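Protoporphyrinogen oxidase (Exiguobacterium sibiricum, PDB 3LOV) probably catalyses the FAD-dependent oxidation of coproporphyrinogen III to coproporphyrin III, using oxygen and releasing hydrogen peroxide, in heme b biosynthesis. Local coordinates at residues 105-110 with 189-194; 111-116 with 200-205; 53-58 with 314-319. All blocks are in the same frame, centred on the assembly; numbering follows the deposited sequence.

Interaction 1 of 3, residues 105-110 with 189-194; sequences AVMGIP and PQFVAN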
loop_
_atom_site.group_PDB
_atom_site.type_symbol
_atom_site.label_atom_id
_atom_site.label_comp_id
_atom_site.label_asym_id
_atom_site.label_seq_id
_atom_site.Cartn_x
_atom_site.Cartn_y
_atom_site.Cartn_z
ATOM N N ALA A 105 -5.398 -19.977 13.252
ATOM C CA ALA A 105 -4.484 -19.775 12.155
ATOM C C ALA A 105 -3.694 -18.485 12.344
ATOM O O ALA A 105 -4.191 -17.550 12.917
ATOM C CB ALA A 105 -5.260 -19.714 10.855
ATOM N N VAL A 106 -2.447 -18.476 11.895
ATOM C CA VAL A 106 -1.632 -17.270 11.829
ATOM C C VAL A 106 -1.340 -16.976 10.345
ATOM O O VAL A 106 -0.661 -17.760 9.667
ATOM C CB VAL A 106 -0.293 -17.473 12.586
ATOM C CG1 VAL A 106 0.652 -16.278 12.353
ATOM C CG2 VAL A 106 -0.559 -17.662 14.074
HETATM N N MSE A 107 -1.856 -15.847 9.853
HETATM C CA MSE A 107 -1.746 -15.456 8.432
HETATM C C MSE A 107 -2.313 -16.542 7.508
HETATM O O MSE A 107 -1.753 -16.847 6.461
HETATM C CB MSE A 107 -0.295 -15.154 8.069
HETATM C CG MSE A 107 0.509 -14.519 9.197
HETATM SE SE MSE A 107 0.585 -12.592 9.131
HETATM C CE MSE A 107 -1.208 -12.113 8.418
ATOM N N GLY A 108 -3.421 -17.135 7.927
ATOM C CA GLY A 108 -4.072 -18.170 7.174
ATOM C C GLY A 108 -3.462 -19.550 7.292
ATOM O O GLY A 108 -3.999 -20.499 6.731
ATOM N N ILE A 109 -2.329 -19.673 7.987
ATOM C CA ILE A 109 -1.680 -20.965 8.180
ATOM C C ILE A 109 -2.142 -21.525 9.527
ATOM O O ILE A 109 -1.940 -20.876 10.562
ATOM C CB ILE A 109 -0.121 -20.887 8.169
ATOM C CG1 ILE A 109 0.389 -20.420 6.792
ATOM C CG2 ILE A 109 0.453 -22.282 8.521
ATOM C CD1 ILE A 109 1.830 -20.094 6.757
ATOM N N PRO A 110 -2.762 -22.717 9.511
ATOM C CA PRO A 110 -3.300 -23.332 10.715
ATOM C C PRO A 110 -2.261 -23.608 11.797
ATOM O O PRO A 110 -1.214 -24.167 11.515
ATOM C CB PRO A 110 -3.888 -24.663 10.194
ATOM C CG PRO A 110 -4.281 -24.371 8.828
ATOM C CD PRO A 110 -3.155 -23.496 8.316
ATOM N N PRO A 189 9.514 -13.005 5.806
ATOM C CA PRO A 189 10.772 -13.712 6.130
ATOM C C PRO A 189 10.674 -14.525 7.433
ATOM O O PRO A 189 11.394 -15.513 7.610
ATOM C CB PRO A 189 11.803 -12.569 6.276
ATOM C CG PRO A 189 10.987 -11.359 6.649
ATOM C CD PRO A 189 9.658 -11.534 5.933
ATOM N N GLN A 190 9.759 -14.128 8.308
ATOM C CA GLN A 190 9.532 -14.826 9.572
ATOM C C GLN A 190 8.973 -16.245 9.360
ATOM O O GLN A 190 9.236 -17.149 10.153
ATOM C CB GLN A 190 8.639 -13.996 10.517
ATOM C CG GLN A 190 7.165 -13.783 10.078
ATOM C CD GLN A 190 6.986 -12.553 9.214
ATOM O OE1 GLN A 190 7.885 -12.189 8.474
ATOM N NE2 GLN A 190 5.831 -11.908 9.312
ATOM N N PHE A 191 8.222 -16.459 8.279
ATOM C CA PHE A 191 7.798 -17.830 7.940
ATOM C C PHE A 191 8.987 -18.771 7.850
ATOM O O PHE A 191 8.972 -19.881 8.419
ATOM C CB PHE A 191 7.037 -17.916 6.605
ATOM C CG PHE A 191 5.673 -17.263 6.620
ATOM C CD1 PHE A 191 5.140 -16.710 7.786
ATOM C CD2 PHE A 191 4.915 -17.216 5.446
ATOM C CE1 PHE A 191 3.878 -16.094 7.774
ATOM C CE2 PHE A 191 3.656 -16.608 5.424
ATOM C CZ PHE A 191 3.137 -16.042 6.586
ATOM N N VAL A 192 9.999 -18.335 7.110
ATOM C CA VAL A 192 11.155 -19.179 6.803
ATOM C C VAL A 192 12.064 -19.317 8.050
ATOM O O VAL A 192 12.581 -20.409 8.333
ATOM C CB VAL A 192 11.953 -18.615 5.593
ATOM C CG1 VAL A 192 13.225 -19.462 5.297
ATOM C CG2 VAL A 192 11.040 -18.522 4.354
ATOM N N ALA A 193 12.267 -18.197 8.745
ATOM C CA ALA A 193 13.065 -18.145 9.987
ATOM C C ALA A 193 12.472 -19.130 11.013
ATOM O O ALA A 193 13.141 -19.986 11.524
ATOM C CB ALA A 193 13.077 -16.670 10.558
ATOM N N ASN A 194 11.173 -19.038 11.221
ATOM C CA ASN A 194 10.504 -19.909 12.165
ATOM C C ASN A 194 10.470 -21.364 11.759
ATOM O O ASN A 194 10.651 -22.232 12.616
ATOM C CB ASN A 194 9.126 -19.359 12.494
ATOM C CG ASN A 194 9.211 -18.048 13.278
ATOM O OD1 ASN A 194 8.456 -17.131 13.044
ATOM N ND2 ASN A 194 10.126 -17.980 14.205
#

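Interaction 2 of 3, residues 111-116 with 200-205; sequences TDLDLF and SLFEGM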
loop_
_atom_site.group_PDB
_atom_site.type_symbol
_atom_site.label_atom_id
_atom_site.label_comp_id
_atom_site.label_asym_id
_atom_site.label_seq_id
_atom_site.Cartn_x
_atom_site.Cartn_y
_atom_site.Cartn_z
ATOM N N THR A 111 -2.568 -23.199 13.016
ATOM C CA THR A 111 -1.750 -23.549 14.179
ATOM C C THR A 111 -2.559 -24.375 15.195
ATOM O O THR A 111 -1.965 -25.028 16.065
ATOM C CB THR A 111 -1.180 -22.297 14.835
ATOM O OG1 THR A 111 -2.256 -21.475 15.252
ATOM C CG2 THR A 111 -0.264 -21.499 13.834
ATOM N N ASP A 112 -3.891 -24.369 15.073
ATOM C CA ASP A 112 -4.784 -25.219 15.900
ATOM C C ASP A 112 -5.752 -25.980 14.997
ATOM O O ASP A 112 -6.805 -25.451 14.574
ATOM C CB ASP A 112 -5.519 -24.339 16.899
ATOM C CG ASP A 112 -6.557 -25.088 17.718
ATOM O OD1 ASP A 112 -7.090 -26.137 17.287
ATOM O OD2 ASP A 112 -6.853 -24.571 18.814
ATOM N N LEU A 113 -5.397 -27.223 14.700
ATOM C CA LEU A 113 -6.083 -27.965 13.654
ATOM C C LEU A 113 -7.573 -28.204 13.968
ATOM O O LEU A 113 -8.398 -28.234 13.059
ATOM C CB LEU A 113 -5.380 -29.280 13.386
ATOM C CG LEU A 113 -3.957 -29.201 12.835
ATOM C CD1 LEU A 113 -3.422 -30.594 12.631
ATOM C CD2 LEU A 113 -3.920 -28.450 11.521
ATOM N N ASP A 114 -7.920 -28.362 15.240
ATOM C CA ASP A 114 -9.307 -28.630 15.595
ATOM C C ASP A 114 -10.176 -27.400 15.289
ATOM O O ASP A 114 -11.266 -27.507 14.747
ATOM C CB ASP A 114 -9.440 -28.933 17.101
ATOM C CG ASP A 114 -8.991 -30.350 17.490
ATOM O OD1 ASP A 114 -8.614 -31.198 16.653
ATOM O OD2 ASP A 114 -9.039 -30.621 18.690
ATOM N N LEU A 115 -9.694 -26.238 15.687
ATOM C CA LEU A 115 -10.432 -24.984 15.535
ATOM C C LEU A 115 -10.495 -24.618 14.055
ATOM O O LEU A 115 -11.560 -24.232 13.533
ATOM C CB LEU A 115 -9.718 -23.874 16.294
ATOM C CG LEU A 115 -10.516 -23.043 17.276
ATOM C CD1 LEU A 115 -10.911 -23.912 18.491
ATOM C CD2 LEU A 115 -9.634 -21.849 17.666
ATOM N N PHE A 116 -9.357 -24.791 13.383
ATOM C CA PHE A 116 -9.247 -24.483 11.966
ATOM C C PHE A 116 -10.183 -25.302 11.100
ATOM O O PHE A 116 -10.773 -24.778 10.147
ATOM C CB PHE A 116 -7.829 -24.680 11.433
ATOM C CG PHE A 116 -7.716 -24.337 9.996
ATOM C CD1 PHE A 116 -7.702 -22.991 9.604
ATOM C CD2 PHE A 116 -7.707 -25.336 9.029
ATOM C CE1 PHE A 116 -7.650 -22.648 8.250
ATOM C CE2 PHE A 116 -7.656 -25.013 7.677
ATOM C CZ PHE A 116 -7.632 -23.672 7.281
ATOM N N SER A 200 9.723 -27.394 11.054
ATOM C CA SER A 200 8.600 -27.563 10.125
ATOM C C SER A 200 7.799 -26.268 10.086
ATOM O O SER A 200 7.811 -25.524 11.065
ATOM C CB SER A 200 7.712 -28.756 10.584
ATOM O OG SER A 200 7.001 -28.461 11.772
ATOM N N LEU A 201 7.081 -26.001 8.985
ATOM C CA LEU A 201 6.285 -24.782 8.883
ATOM C C LEU A 201 5.185 -24.659 9.935
ATOM O O LEU A 201 4.988 -23.572 10.526
ATOM C CB LEU A 201 5.687 -24.624 7.470
ATOM C CG LEU A 201 4.848 -23.326 7.324
ATOM C CD1 LEU A 201 5.674 -22.089 7.651
ATOM C CD2 LEU A 201 4.247 -23.199 5.911
ATOM N N PHE A 202 4.446 -25.752 10.152
ATOM C CA PHE A 202 3.400 -25.819 11.184
ATOM C C PHE A 202 3.919 -25.446 12.588
ATOM O O PHE A 202 3.312 -24.647 13.284
ATOM C CB PHE A 202 2.843 -27.235 11.197
ATOM C CG PHE A 202 1.794 -27.499 12.238
ATOM C CD1 PHE A 202 0.574 -26.847 12.197
ATOM C CD2 PHE A 202 1.993 -28.476 13.208
ATOM C CE1 PHE A 202 -0.419 -27.134 13.128
ATOM C CE2 PHE A 202 1.000 -28.779 14.143
ATOM C CZ PHE A 202 -0.203 -28.106 14.107
ATOM N N GLU A 203 5.059 -25.993 12.985
ATOM C CA GLU A 203 5.631 -25.654 14.308
ATOM C C GLU A 203 6.314 -24.283 14.308
ATOM O O GLU A 203 6.441 -23.635 15.350
ATOM C CB GLU A 203 6.589 -26.741 14.782
ATOM C CG GLU A 203 5.907 -28.119 15.067
ATOM C CD GLU A 203 5.006 -28.193 16.306
ATOM O OE1 GLU A 203 4.889 -27.207 17.058
ATOM O OE2 GLU A 203 4.416 -29.282 16.537
ATOM N N GLY A 204 6.722 -23.820 13.141
ATOM C CA GLY A 204 7.230 -22.459 13.029
ATOM C C GLY A 204 6.134 -21.438 13.273
ATOM O O GLY A 204 6.326 -20.477 14.025
HETATM N N MSE A 205 4.982 -21.634 12.642
HETATM C CA MSE A 205 3.833 -20.734 12.876
HETATM C C MSE A 205 3.311 -20.837 14.300
HETATM O O MSE A 205 2.737 -19.880 14.826
HETATM C CB MSE A 205 2.685 -21.008 11.905
HETATM C CG MSE A 205 3.053 -20.901 10.445
HETATM SE SE MSE A 205 3.968 -19.227 10.034
HETATM C CE MSE A 205 2.544 -17.999 10.479
#

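Interaction 3 of 3, residues 53-58 with 314-319; sequences FTIERG and TMIFDQ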
loop_
_atom_site.group_PDB
_atom_site.type_symbol
_atom_site.label_atom_id
_atom_site.label_comp_id
_atom_site.label_asym_id
_atom_site.label_seq_id
_atom_site.Cartn_x
_atom_site.Cartn_y
_atom_site.Cartn_z
ATOM N N PHE A 53 -18.206 13.731 8.684
ATOM C CA PHE A 53 -17.507 12.516 8.214
ATOM C C PHE A 53 -15.976 12.722 8.128
ATOM O O PHE A 53 -15.514 13.814 7.824
ATOM C CB PHE A 53 -18.032 12.091 6.831
ATOM C CG PHE A 53 -19.491 11.722 6.797
ATOM C CD1 PHE A 53 -19.945 10.587 7.428
ATOM C CD2 PHE A 53 -20.400 12.504 6.079
ATOM C CE1 PHE A 53 -21.297 10.252 7.401
ATOM C CE2 PHE A 53 -21.750 12.176 6.024
ATOM C CZ PHE A 53 -22.198 11.039 6.685
ATOM N N THR A 54 -15.201 11.674 8.422
ATOM C CA THR A 54 -13.757 11.612 8.099
ATOM C C THR A 54 -13.504 10.257 7.395
ATOM O O THR A 54 -13.308 9.209 8.027
ATOM C CB THR A 54 -12.849 11.769 9.351
ATOM O OG1 THR A 54 -13.225 12.943 10.082
ATOM C CG2 THR A 54 -11.371 11.872 8.989
ATOM N N ILE A 55 -13.551 10.278 6.077
ATOM C CA ILE A 55 -13.556 9.045 5.281
ATOM C C ILE A 55 -12.380 9.105 4.320
ATOM O O ILE A 55 -12.265 10.061 3.564
ATOM C CB ILE A 55 -14.883 8.916 4.524
ATOM C CG1 ILE A 55 -16.047 8.709 5.504
ATOM C CG2 ILE A 55 -14.854 7.747 3.532
ATOM C CD1 ILE A 55 -17.426 8.878 4.861
ATOM N N GLU A 56 -11.509 8.095 4.359
ATOM C CA GLU A 56 -10.294 8.098 3.519
ATOM C C GLU A 56 -10.606 7.717 2.071
ATOM O O GLU A 56 -11.374 6.803 1.827
ATOM C CB GLU A 56 -9.200 7.178 4.105
ATOM C CG GLU A 56 -8.761 7.569 5.531
ATOM C CD GLU A 56 -8.081 8.914 5.600
ATOM O OE1 GLU A 56 -7.758 9.476 4.534
ATOM O OE2 GLU A 56 -7.838 9.406 6.735
ATOM N N ARG A 57 -10.058 8.466 1.123
ATOM C CA ARG A 57 -10.245 8.184 -0.283
ATOM C C ARG A 57 -9.178 7.271 -0.819
ATOM O O ARG A 57 -9.422 6.551 -1.765
ATOM C CB ARG A 57 -10.249 9.451 -1.115
ATOM C CG ARG A 57 -11.523 10.281 -0.980
ATOM C CD ARG A 57 -11.416 11.405 -1.989
ATOM N NE ARG A 57 -12.504 12.350 -1.955
ATOM C CZ ARG A 57 -13.421 12.504 -2.892
ATOM N NH1 ARG A 57 -13.458 11.716 -3.957
ATOM N NH2 ARG A 57 -14.334 13.446 -2.742
ATOM N N GLY A 58 -7.984 7.335 -0.238
ATOM C CA GLY A 58 -6.860 6.457 -0.594
ATOM C C GLY A 58 -6.456 5.533 0.547
ATOM O O GLY A 58 -7.275 4.811 1.079
ATOM N N THR A 314 -17.189 4.518 -1.825
ATOM C CA THR A 314 -17.650 4.590 -0.455
ATOM C C THR A 314 -19.111 4.957 -0.499
ATOM O O THR A 314 -19.480 5.887 -1.186
ATOM C CB THR A 314 -16.877 5.635 0.376
ATOM O OG1 THR A 314 -15.537 5.165 0.622
ATOM C CG2 THR A 314 -17.593 5.869 1.711
HETATM N N MSE A 315 -19.938 4.184 0.205
HETATM C CA MSE A 315 -21.390 4.435 0.278
HETATM C C MSE A 315 -21.807 4.740 1.717
HETATM O O MSE A 315 -21.559 3.930 2.613
HETATM C CB MSE A 315 -22.146 3.208 -0.203
HETATM C CG MSE A 315 -22.074 3.018 -1.689
HETATM SE SE MSE A 315 -22.244 1.165 -2.182
HETATM C CE MSE A 315 -22.873 1.641 -3.922
ATOM N N ILE A 316 -22.411 5.918 1.903
ATOM C CA ILE A 316 -22.867 6.407 3.192
ATOM C C ILE A 316 -24.356 6.104 3.263
ATOM O O ILE A 316 -25.118 6.542 2.427
ATOM C CB ILE A 316 -22.653 7.937 3.358
ATOM C CG1 ILE A 316 -21.160 8.272 3.562
ATOM C CG2 ILE A 316 -23.492 8.464 4.561
ATOM C CD1 ILE A 316 -20.778 9.723 3.262
ATOM N N PHE A 317 -24.750 5.345 4.276
ATOM C CA PHE A 317 -26.150 5.027 4.539
ATOM C C PHE A 317 -26.571 5.591 5.865
ATOM O O PHE A 317 -25.762 5.637 6.799
ATOM C CB PHE A 317 -26.316 3.523 4.669
ATOM C CG PHE A 317 -25.948 2.770 3.441
ATOM C CD1 PHE A 317 -26.899 2.534 2.447
ATOM C CD2 PHE A 317 -24.649 2.301 3.267
ATOM C CE1 PHE A 317 -26.563 1.820 1.300
ATOM C CE2 PHE A 317 -24.313 1.589 2.137
ATOM C CZ PHE A 317 -25.261 1.350 1.142
ATOM N N ASP A 318 -27.845 5.952 5.994
ATOM C CA ASP A 318 -28.397 6.229 7.316
ATOM C C ASP A 318 -28.159 4.999 8.204
ATOM O O ASP A 318 -28.176 3.863 7.720
ATOM C CB ASP A 318 -29.887 6.599 7.230
ATOM C CG ASP A 318 -30.103 8.073 6.900
ATOM O OD1 ASP A 318 -29.446 8.921 7.548
ATOM O OD2 ASP A 318 -30.926 8.383 6.002
ATOM N N GLN A 319 -27.880 5.239 9.485
ATOM C CA GLN A 319 -27.503 4.172 10.405
ATOM C C GLN A 319 -28.472 3.011 10.268
ATOM O O GLN A 319 -29.677 3.223 10.191
ATOM C CB GLN A 319 -27.482 4.688 11.840
ATOM C CG GLN A 319 -26.945 3.672 12.840
ATOM C CD GLN A 319 -25.801 4.225 13.684
ATOM O OE1 GLN A 319 -24.844 4.787 13.156
ATOM N NE2 GLN A 319 -25.890 4.049 14.995
HETATM O O HOH W 1 -13.833 7.180 0.118
#

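Interaction 1 of 3, residues 105-110 with 189-194
F191 reaches out from helix 189-198 and is met by two side chains of the 105-110 hairpin, M107 at its edge and I109 over one face. Of the 9.8 Å between M107 CA and F191 CA, the F191 side chain covers roughly half, and M107 CB and CG meet it. Traced outward, F191 CB and CG serve as the stem: with CG anti to the carbonyl carbon (chi1 -68°), the ring swings closer to the hairpin than its CB does. Further out the two sides of the ring part company. On one side, CE1 meets M107 CG at 4.0 Å; on the other, CE2 lies 4.2 Å from I109 CD1. At the far end CZ touches M107 CB at 3.8 Å.

The hairpin that presents these partners is a two-residue one, closed by a type I' turn from V106 to I109 with M107 and G108, both of positive phi, at its corners. Its end pair is joined by two backbone bonds, V106 N to I109 O at 2.8 Å and I109 N to V106 O at 3.0 Å. The contact lies away from the FAD site.

I109 CD1 makes a CH-pi contact, 4.3 Å from the F191 ring centroid and 16° off the normal, displaced toward the rim. M107, a selenomethionine, bends at chi2 and chi3, and its SE leads off from the ring after CB and CG have touched the edge. M205 of helix 201-207 and Y153 of helix 150-158 also pack on F191, and the Y188 ring meets it with planes at about 15°.

Interaction 2 of 3, residues 111-116 with 200-205
T111 and L113 face F202 and M205 across a contact whose nearest CA atoms, those of T111 and F202, are 6.4 Å apart. Along 200-205, S200 comes first as the N-cap of helix 201-207, its OG accepting a weak bond from E203 N at 3.4 Å. L201 turns instead to I109 and to helix 150-158. F202 carries most of this segment's side. With its CG anti to the backbone N (chi1 178°), the ring reaches across, and its CE1 lies 3.9 Å from T111 O and 4.1 Å from L113 CD2; both partners approach obliquely. E203 takes part indirectly: its OE1 forms a salt bridge with R206 NE, while R206 NH1 donates to T111 O, so one guanidinium links the two segments. M205, a selenomethionine, ends the walk. Its CB touches T111 CG2 at 3.6 Å before the chain bends away at chi2 and chi3.

On the other segment D112 caps helix 113-116, OD1 accepting from L115 N at 3.1 Å from above the carboxylate plane. Both L113 and F202 rest on L134 and L135 of helix 124-135, and M205 packs on I109 of strand 109-110, which places this contact between that helix and the hairpin.

Interaction 3 of 3, residues 53-58 with 314-319
The backbones of F53 and I316 keep well apart, with 9.6 Å between their CA atoms, the shortest such distance here, and no direct hydrogen bond joins segments 53-58 and 314-319, which meet through side chains and one water; just before the second segment, T312 OG1 donates to R57 O.

F53 and I316 approach from opposite directions. I316 CD1 stands over the centre of the F53 ring, 3.9 Å from the centroid and 12° off the normal, a CH-pi contact. The second branch of the same isoleucine, CG2, reaches the far end of the ring, 3.6 Å from F53 CZ. I316 can serve two partners because CG1 is anti to its carbonyl carbon (chi1 -73°) and CG2 anti to its backbone N: CD1 also touches I55 CD1 at 3.8 Å. I55 in turn splits its load, CD1 going to I316 and CG2 lying 3.8 Å from T314 CG2. With an alanine at F53, I316 CD1 and CG2 would probably face a gap and H357 would lose its edge-to-face partner.

T314 and I316, two residues apart, use the same face of strand 307-318, whereas M315 packs on helix 377-392. Strand 55-56 pairs antiparallel with 47-48, and this small hairpin is thus laid against the large mixed sheet, with V359 of strand 357-364 also touching I55 and T314. The I55 side chain is about 8 Å from that of D60, an FAD-binding residue.

At the polar end, a water 2.7 Å from T314 OG1 donates to E56 O at 3.0 Å. Between these segments the hairpin's position therefore probably depends more on the shape fit of F53, I55 and I316 than on directed bonds, the water bridging only the T314 end.

How the interactions relate
Following the chain from its N terminus, residues 53-58 open the longest loop, closed only when interaction 3 brings in 314-319, 256 residues on. Interactions 1 and 2 are both nested inside it. They cross each other: 105-110 and 111-116 come first, followed by 189-194 and 200-205 in the same order, with no strand in between. The hairpin 105-110 and the helix 113-116 that follows it thus meet two successive helices, 189-198 and 201-207, and the contacts touch, their centres 9 Å apart, with P110 packing against F202. Interaction 3 ties the 47-48/55-56 hairpin to the mixed sheet and is separate, its centre 34 Å and 38 Å from those of interactions 1 and 2.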